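Local coordinates for protein Nrps/pks (Streptomyces albus, PDB 4OPF) that is a ketosynthase domain of the AT-less polyketide synthase OzmH in oxazolomycin biosynthesis, and probably carries or passes on the growing chain rather than extending it, at residues M349-G361 / F377-A391. Residues are numbered along the deposited sequence; the frame is centred on the assembly and turned at random.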
HETATM    1  N   MSE A 349       2.401  23.421 -14.085  1.00 27.42           N
HETATM    2  CA  MSE A 349       3.198  23.757 -15.281  1.00 28.31           C
HETATM    3  C   MSE A 349       2.514  23.315 -16.533  1.00 29.52           C
HETATM    4  O   MSE A 349       2.439  24.071 -17.489  1.00 29.91           O
HETATM    5  CB  MSE A 349       4.555  23.107 -15.199  1.00 27.50           C
HETATM    6  CG  MSE A 349       5.478  23.973 -14.322  1.00 28.65           C
HETATM    7 SE   MSE A 349       7.223  23.063 -14.119  0.65 29.60          SE
HETATM    8  CE  MSE A 349       7.437  22.600 -16.002  1.00 31.11           C
ATOM      9  N   LEU A 350       2.035  22.068 -16.557  1.00 30.17           N
ATOM     10  CA  LEU A 350       1.355  21.481 -17.732  1.00 30.23           C
ATOM     11  C   LEU A 350       0.062  22.205 -18.061  1.00 32.76           C
ATOM     12  O   LEU A 350      -0.197  22.587 -19.212  1.00 36.49           O
ATOM     13  CB  LEU A 350       1.073  19.989 -17.520  1.00 29.91           C
ATOM     14  CG  LEU A 350       2.291  19.083 -17.524  1.00 28.30           C
ATOM     15  CD1 LEU A 350       1.918  17.724 -16.927  1.00 27.40           C
ATOM     16  CD2 LEU A 350       2.843  18.896 -18.938  1.00 30.27           C
ATOM     17  N   ARG A 351      -0.710  22.487 -17.026  1.00 34.67           N
ATOM     18  CA  ARG A 351      -1.925  23.254 -17.162  1.00 36.14           C
ATOM     19  C   ARG A 351      -1.680  24.675 -17.673  1.00 37.23           C
ATOM     20  O   ARG A 351      -2.438  25.138 -18.509  1.00 36.57           O
ATOM     21  CB  ARG A 351      -2.634  23.299 -15.797  1.00 38.57           C
ATOM     22  CG  ARG A 351      -4.057  23.734 -15.855  1.00 46.03           C
ATOM     23  CD  ARG A 351      -4.748  23.527 -14.509  1.00 50.96           C
ATOM     24  NE  ARG A 351      -5.041  24.781 -13.827  1.00 56.16           N
ATOM     25  CZ  ARG A 351      -5.415  24.878 -12.550  1.00 58.52           C
ATOM     26  NH1 ARG A 351      -5.530  23.806 -11.774  1.00 51.01           N
ATOM     27  NH2 ARG A 351      -5.647  26.072 -12.035  1.00 63.86           N
ATOM     28  N   ASN A 352      -0.687  25.394 -17.131  1.00 34.77           N
ATOM     29  CA  ASN A 352      -0.398  26.749 -17.602  1.00 36.91           C
ATOM     30  C   ASN A 352       0.524  26.789 -18.816  1.00 37.92           C
ATOM     31  O   ASN A 352       0.810  27.863 -19.307  1.00 38.77           O
ATOM     32  CB  ASN A 352       0.230  27.574 -16.509  1.00 37.89           C
ATOM     33  CG  ASN A 352      -0.740  27.854 -15.376  1.00 41.44           C
ATOM     34  OD1 ASN A 352      -1.581  28.688 -15.536  1.00 47.01           O
ATOM     35  ND2 ASN A 352      -0.587  27.204 -14.236  1.00 37.88           N
ATOM     36  N   ARG A 353       1.011  25.630 -19.262  1.00 37.90           N
ATOM     37  CA  ARG A 353       1.969  25.510 -20.373  1.00 39.81           C
ATOM     38  C   ARG A 353       3.180  26.414 -20.182  1.00 39.05           C
ATOM     39  O   ARG A 353       3.493  27.239 -21.029  1.00 38.87           O
ATOM     40  CB  ARG A 353       1.280  25.793 -21.715  1.00 44.32           C
ATOM     41  CG  ARG A 353       0.117  24.854 -21.932  1.00 49.64           C
ATOM     42  CD  ARG A 353      -0.757  25.194 -23.119  1.00 60.67           C
ATOM     43  NE  ARG A 353      -1.911  24.286 -23.095  1.00 78.80           N
ATOM     44  CZ  ARG A 353      -2.855  24.179 -24.040  1.00 91.21           C
ATOM     45  NH1 ARG A 353      -2.813  24.933 -25.139  1.00 89.94           N
ATOM     46  NH2 ARG A 353      -3.849  23.295 -23.883  1.00 89.84           N
ATOM     47  N   ALA A 354       3.859  26.262 -19.070  1.00 33.96           N
ATOM     48  CA  ALA A 354       5.023  27.052 -18.824  1.00 35.87           C
ATOM     49  C   ALA A 354       6.017  26.284 -18.000  1.00 34.29           C
ATOM     50  O   ALA A 354       5.647  25.421 -17.183  1.00 33.96           O
ATOM     51  CB  ALA A 354       4.655  28.357 -18.120  1.00 37.24           C
ATOM     52  N   ILE A 355       7.275  26.643 -18.190  1.00 34.35           N
ATOM     53  CA  ILE A 355       8.349  26.123 -17.377  1.00 34.61           C
ATOM     54  C   ILE A 355       8.763  27.202 -16.406  1.00 33.91           C
ATOM     55  O   ILE A 355       8.993  28.310 -16.798  1.00 31.74           O
ATOM     56  CB  ILE A 355       9.508  25.677 -18.250  1.00 39.61           C
ATOM     57  CG1 ILE A 355       8.973  24.544 -19.144  1.00 40.54           C
ATOM     58  CG2 ILE A 355      10.646  25.198 -17.349  1.00 38.37           C
ATOM     59  CD1 ILE A 355      10.024  23.692 -19.771  1.00 44.44           C
ATOM     60  N   VAL A 356       8.811  26.854 -15.123  1.00 30.37           N
ATOM     61  CA  VAL A 356       9.233  27.766 -14.101  1.00 31.73           C
ATOM     62  C   VAL A 356      10.747  27.786 -13.906  1.00 33.46           C
ATOM     63  O   VAL A 356      11.455  26.863 -14.300  1.00 33.19           O
ATOM     64  CB  VAL A 356       8.569  27.442 -12.801  1.00 30.30           C
ATOM     65  CG1 VAL A 356       7.082  27.435 -12.997  1.00 31.16           C
ATOM     66  CG2 VAL A 356       9.060  26.118 -12.230  1.00 28.74           C
ATOM     67  N   PRO A 357      11.245  28.868 -13.305  1.00 36.10           N
ATOM     68  CA  PRO A 357      12.688  28.954 -13.091  1.00 37.73           C
ATOM     69  C   PRO A 357      13.194  27.888 -12.134  1.00 36.19           C
ATOM     70  O   PRO A 357      12.513  27.528 -11.172  1.00 35.15           O
ATOM     71  CB  PRO A 357      12.891  30.325 -12.428  1.00 39.08           C
ATOM     72  CG  PRO A 357      11.609  31.021 -12.476  1.00 39.23           C
ATOM     73  CD  PRO A 357      10.544  30.118 -13.014  1.00 37.28           C
ATOM     74  N   PHE A 358      14.397  27.432 -12.380  1.00 34.89           N
ATOM     75  CA  PHE A 358      15.157  26.688 -11.417  1.00 35.13           C
ATOM     76  C   PHE A 358      16.100  27.621 -10.662  1.00 36.39           C
ATOM     77  O   PHE A 358      16.829  28.417 -11.273  1.00 34.61           O
ATOM     78  CB  PHE A 358      15.946  25.617 -12.123  1.00 35.90           C
ATOM     79  CG  PHE A 358      16.851  24.847 -11.227  1.00 36.91           C
ATOM     80  CD1 PHE A 358      16.340  24.049 -10.231  1.00 36.01           C
ATOM     81  CD2 PHE A 358      18.223  24.935 -11.367  1.00 38.38           C
ATOM     82  CE1 PHE A 358      17.178  23.329  -9.394  1.00 35.88           C
ATOM     83  CE2 PHE A 358      19.069  24.199 -10.552  1.00 39.67           C
ATOM     84  CZ  PHE A 358      18.546  23.396  -9.553  1.00 37.78           C
ATOM     85  N   LEU A 359      16.102  27.518  -9.335  1.00 35.77           N
ATOM     86  CA  LEU A 359      16.873  28.435  -8.496  1.00 42.70           C
ATOM     87  C   LEU A 359      18.364  28.083  -8.290  1.00 47.39           C
ATOM     88  O   LEU A 359      19.214  28.946  -8.401  1.00 65.41           O
ATOM     89  CB  LEU A 359      16.157  28.655  -7.156  1.00 41.32           C
ATOM     90  CG  LEU A 359      15.082  29.745  -7.143  1.00 43.34           C
ATOM     91  CD1 LEU A 359      14.030  29.505  -8.215  1.00 41.70           C
ATOM     92  CD2 LEU A 359      14.395  29.800  -5.781  1.00 41.25           C
ATOM     93  N   SER A 360      18.713  26.840  -8.032  1.00 55.95           N
ATOM     94  CA  SER A 360      20.114  26.484  -7.701  0.60 60.07           C
ATOM     95  C   SER A 360      21.004  26.189  -8.937  1.00 65.46           C
ATOM     96  O   SER A 360      20.943  26.938  -9.926  1.00 71.04           O
ATOM     97  CB  SER A 360      20.133  25.321  -6.699  0.60 56.43           C
ATOM     98  OG  SER A 360      21.428  25.134  -6.172  0.60 53.65           O
ATOM     99  N   GLY A 361      21.850  25.130  -8.879  1.00 67.93           N
ATOM    100  CA  GLY A 361      22.707  24.678 -10.013  1.00 73.98           C
ATOM    101  C   GLY A 361      23.848  25.605 -10.468  1.00 85.59           C
ATOM    102  O   GLY A 361      24.438  25.425 -11.552  1.00 77.26           O
ATOM    103  N   PHE A 377      18.914  23.600 -17.305  1.00 37.41           N
ATOM    104  CA  PHE A 377      18.164  24.213 -16.226  1.00 41.00           C
ATOM    105  C   PHE A 377      17.603  25.570 -16.678  1.00 41.53           C
ATOM    106  O   PHE A 377      18.389  26.442 -16.975  1.00 40.52           O
ATOM    107  CB  PHE A 377      19.104  24.514 -15.084  1.00 45.97           C
ATOM    108  CG  PHE A 377      19.698  23.310 -14.425  1.00 53.19           C
ATOM    109  CD1 PHE A 377      18.904  22.255 -14.009  1.00 51.76           C
ATOM    110  CD2 PHE A 377      21.074  23.273 -14.156  1.00 61.66           C
ATOM    111  CE1 PHE A 377      19.466  21.161 -13.376  1.00 54.75           C
ATOM    112  CE2 PHE A 377      21.644  22.180 -13.523  1.00 64.47           C
ATOM    113  CZ  PHE A 377      20.831  21.123 -13.141  1.00 61.38           C
ATOM    114  N   GLU A 378      16.281  25.744 -16.745  1.00 36.93           N
ATOM    115  CA  GLU A 378      15.693  27.009 -17.113  0.60 38.89           C
ATOM    116  C   GLU A 378      15.867  28.023 -15.981  1.00 40.46           C
ATOM    117  O   GLU A 378      15.663  27.706 -14.819  1.00 39.62           O
ATOM    118  CB  GLU A 378      14.212  26.818 -17.425  0.60 38.00           C
ATOM    119  CG  GLU A 378      13.522  28.014 -18.056  0.60 39.50           C
ATOM    120  CD  GLU A 378      14.370  28.759 -19.110  0.60 43.29           C
ATOM    121  OE1 GLU A 378      14.598  28.213 -20.215  0.60 48.89           O
ATOM    122  OE2 GLU A 378      14.779  29.900 -18.847  0.60 40.66           O
ATOM    123  N   ARG A 379      16.255  29.229 -16.312  1.00 40.66           N
ATOM    124  CA  ARG A 379      16.429  30.257 -15.323  1.00 44.11           C
ATOM    125  C   ARG A 379      15.248  31.232 -15.322  1.00 43.63           C
ATOM    126  O   ARG A 379      15.109  32.008 -14.390  1.00 46.55           O
ATOM    127  CB  ARG A 379      17.708  31.009 -15.595  1.00 51.63           C
ATOM    128  CG  ARG A 379      18.981  30.159 -15.679  1.00 60.29           C
ATOM    129  CD  ARG A 379      19.462  29.811 -14.271  1.00 68.93           C
ATOM    130  NE  ARG A 379      20.369  28.655 -14.236  1.00 77.16           N
ATOM    131  CZ  ARG A 379      20.706  27.973 -13.137  1.00 76.28           C
ATOM    132  NH1 ARG A 379      20.222  28.303 -11.931  1.00 73.73           N
ATOM    133  NH2 ARG A 379      21.536  26.936 -13.251  1.00 77.07           N
ATOM    134  N   ALA A 380      14.416  31.227 -16.359  1.00 41.03           N
ATOM    135  CA  ALA A 380      13.301  32.171 -16.427  1.00 42.21           C
ATOM    136  C   ALA A 380      11.964  31.436 -16.474  1.00 40.47           C
ATOM    137  O   ALA A 380      11.928  30.258 -16.747  1.00 38.31           O
ATOM    138  CB  ALA A 380      13.437  33.026 -17.660  1.00 42.25           C
ATOM    139  N   LEU A 381      10.873  32.146 -16.238  1.00 39.53           N
ATOM    140  CA  LEU A 381       9.560  31.674 -16.625  1.00 38.82           C
ATOM    141  C   LEU A 381       9.434  31.689 -18.142  1.00 41.45           C
ATOM    142  O   LEU A 381       9.473  32.720 -18.726  1.00 41.17           O
ATOM    143  CB  LEU A 381       8.482  32.587 -16.072  1.00 39.07           C
ATOM    144  CG  LEU A 381       7.026  32.115 -16.291  1.00 39.76           C
ATOM    145  CD1 LEU A 381       6.722  30.763 -15.635  1.00 37.59           C
ATOM    146  CD2 LEU A 381       6.077  33.198 -15.765  1.00 41.01           C
ATOM    147  N   THR A 382       9.224  30.564 -18.782  1.00 44.40           N
ATOM    148  CA  THR A 382       9.163  30.578 -20.228  1.00 50.52           C
ATOM    149  C   THR A 382       7.930  29.833 -20.666  1.00 48.81           C
ATOM    150  O   THR A 382       7.490  28.920 -19.992  1.00 48.50           O
ATOM    151  CB  THR A 382      10.374  29.857 -20.877  1.00 54.62           C
ATOM    152  OG1 THR A 382      10.125  28.465 -20.872  1.00 51.00           O
ATOM    153  CG2 THR A 382      11.636  30.073 -20.103  1.00 56.89           C
ATOM    154  N   PRO A 383       7.362  30.233 -21.807  1.00 49.28           N
ATOM    155  CA  PRO A 383       6.276  29.437 -22.346  1.00 46.75           C
ATOM    156  C   PRO A 383       6.807  28.069 -22.697  1.00 43.36           C
ATOM    157  O   PRO A 383       8.009  27.874 -22.839  1.00 40.52           O
ATOM    158  CB  PRO A 383       5.821  30.237 -23.597  1.00 49.86           C
ATOM    159  CG  PRO A 383       6.856  31.287 -23.823  1.00 50.12           C
ATOM    160  CD  PRO A 383       7.509  31.531 -22.505  1.00 50.20           C
ATOM    161  N   TRP A 384       5.918  27.097 -22.790  1.00 40.08           N
ATOM    162  CA  TRP A 384       6.360  25.747 -23.036  1.00 39.52           C
ATOM    163  C   TRP A 384       7.144  25.781 -24.344  1.00 42.03           C
ATOM    164  O   TRP A 384       6.759  26.439 -25.267  1.00 42.19           O
ATOM    165  CB  TRP A 384       5.168  24.770 -23.098  1.00 39.87           C
ATOM    166  CG  TRP A 384       5.530  23.297 -22.834  1.00 36.89           C
ATOM    167  CD1 TRP A 384       5.776  22.362 -23.767  1.00 37.43           C
ATOM    168  CD2 TRP A 384       5.692  22.645 -21.560  1.00 34.52           C
ATOM    169  NE1 TRP A 384       6.070  21.183 -23.174  1.00 37.55           N
ATOM    170  CE2 TRP A 384       6.019  21.328 -21.816  1.00 33.39           C
ATOM    171  CE3 TRP A 384       5.543  23.050 -20.236  1.00 34.64           C
ATOM    172  CZ2 TRP A 384       6.252  20.418 -20.829  1.00 31.75           C
ATOM    173  CZ3 TRP A 384       5.754  22.124 -19.226  1.00 33.32           C
ATOM    174  CH2 TRP A 384       6.089  20.816 -19.542  1.00 33.43           C
ATOM    175  N   PRO A 385       8.264  25.070 -24.415  1.00 43.83           N
ATOM    176  CA  PRO A 385       8.962  25.018 -25.683  1.00 44.75           C
ATOM    177  C   PRO A 385       8.149  24.310 -26.749  1.00 46.22           C
ATOM    178  O   PRO A 385       7.073  23.826 -26.487  1.00 42.49           O
ATOM    179  CB  PRO A 385      10.227  24.219 -25.372  1.00 44.70           C
ATOM    180  CG  PRO A 385      10.028  23.584 -24.062  1.00 42.67           C
ATOM    181  CD  PRO A 385       8.903  24.262 -23.364  1.00 43.07           C
ATOM    182  N   ASP A 386       8.697  24.244 -27.954  1.00 48.08           N
ATOM    183  CA  ASP A 386       8.035  23.604 -29.080  1.00 50.97           C
ATOM    184  C   ASP A 386       8.323  22.094 -28.984  1.00 46.77           C
ATOM    185  O   ASP A 386       9.205  21.569 -29.642  1.00 46.25           O
ATOM    186  CB  ASP A 386       8.554  24.240 -30.402  1.00 59.40           C
ATOM    187  CG  ASP A 386       7.735  23.835 -31.616  1.00 65.66           C
ATOM    188  OD1 ASP A 386       6.885  22.920 -31.486  1.00 70.20           O
ATOM    189  OD2 ASP A 386       7.956  24.425 -32.704  1.00 76.44           O
ATOM    190  N   ALA A 387       7.567  21.412 -28.123  1.00 43.80           N
ATOM    191  CA  ALA A 387       7.824  20.020 -27.765  1.00 41.87           C
ATOM    192  C   ALA A 387       6.621  19.515 -26.984  1.00 39.71           C
ATOM    193  O   ALA A 387       5.825  20.304 -26.528  1.00 37.60           O
ATOM    194  CB  ALA A 387       9.086  19.939 -26.918  1.00 41.89           C
ATOM    195  N   PRO A 388       6.464  18.192 -26.849  1.00 39.67           N
ATOM    196  CA  PRO A 388       5.195  17.741 -26.283  1.00 38.16           C
ATOM    197  C   PRO A 388       4.982  18.139 -24.803  1.00 38.16           C
ATOM    198  O   PRO A 388       5.968  18.333 -24.029  1.00 34.89           O
ATOM    199  CB  PRO A 388       5.257  16.220 -26.442  1.00 38.97           C
ATOM    200  CG  PRO A 388       6.184  16.001 -27.591  1.00 40.19           C
ATOM    201  CD  PRO A 388       7.181  17.113 -27.558  1.00 39.88           C
ATOM    202  N   LEU A 389       3.701  18.235 -24.425  1.00 36.52           N
ATOM    203  CA  LEU A 389       3.325  18.569 -23.058  1.00 36.29           C
ATOM    204  C   LEU A 389       3.368  17.301 -22.181  1.00 32.11           C
ATOM    205  O   LEU A 389       2.329  16.766 -21.815  1.00 27.44           O
ATOM    206  CB  LEU A 389       1.938  19.191 -23.011  1.00 38.91           C
ATOM    207  CG  LEU A 389       1.872  20.680 -23.260  1.00 46.32           C
ATOM    208  CD1 LEU A 389       0.412  21.090 -23.454  1.00 49.34           C
ATOM    209  CD2 LEU A 389       2.488  21.440 -22.087  1.00 46.05           C
ATOM    210  N   LEU A 390       4.579  16.856 -21.891  1.00 29.36           N
ATOM    211  CA  LEU A 390       4.845  15.732 -21.048  1.00 30.07           C
ATOM    212  C   LEU A 390       5.983  16.090 -20.092  1.00 27.80           C
ATOM    213  O   LEU A 390       6.951  16.745 -20.481  1.00 27.38           O
ATOM    214  CB  LEU A 390       5.263  14.519 -21.859  1.00 32.07           C
ATOM    215  CG  LEU A 390       4.136  13.798 -22.585  1.00 36.51           C
ATOM    216  CD1 LEU A 390       4.656  13.137 -23.838  1.00 41.01           C
ATOM    217  CD2 LEU A 390       3.521  12.698 -21.738  1.00 37.25           C
ATOM    218  N   ALA A 391       5.804  15.681 -18.843  1.00 26.44           N
ATOM    219  CA  ALA A 391       6.735  15.896 -17.760  1.00 26.01           C
ATOM    220  C   ALA A 391       6.794  14.689 -16.820  1.00 26.12           C
ATOM    221  O   ALA A 391       5.905  13.830 -16.812  1.00 26.81           O
ATOM    222  CB  ALA A 391       6.347  17.163 -17.000  1.00 25.55           C
TER
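Phe358 N points almost straight at Glu378 O, 2.8 Å away with 171° at the hydrogen, and joins the two chains beyond a short antiparallel pairing in the C-terminal half of this thiolase-fold ketosynthase. Helix 338-352 finishes in a Schellman motif, with Arg353 at positive phi and Ala354 N returning to Met349 O, and the chain goes directly into strand 354-355. Ile355 and Thr382 form the hydrogen-bonded pair: Ile355 N reaches Thr382 O at 2.9 Å, and Thr382 N answers to Ile355 O. Past the non-hydrogen-bonded pair of Ala354 and Pro383, Trp384 N bonds Arg353 O from well above the carbonyl plane, in a more bent bond.

The Trp384 indole packs against the end of the helix and the strand. Leu389 CD2 sits 3.4 Å above the centre of one face, while Pro385 CD lies over the rim of the opposite one. Met349, a selenomethionine, bends at chi3 to bring CE within 3.7 Å of Trp384 CZ3; Leu350 CD2 meets CH2, and Ile355 CG1 comes to CE3. NE1 bonds Pro388 O, an oxygen that Thr290 OG1 also holds. Replacing Trp384 with an alanine would probably open a gap beside Leu350 CD2 and Met349 CE and leave Pro388 O without its indole donor.

Beyond Thr382, Leu381 turns CD1 back to Ala354 CB, 4.0 Å off, and helix 24-33 packs here, with Trp28 on Met349 and Val356 and Ser32 on Leu381. At the far end Phe358 sets CG anti to its own N (chi1 176°), which lays its ring alongside Phe377 in an offset stack, centroids 4.7 Å apart and planes at 26°. Phe370 meets the Phe377 ring too, and Phe358 CE2 rides 3.9 Å above the centre of the Phe377 face.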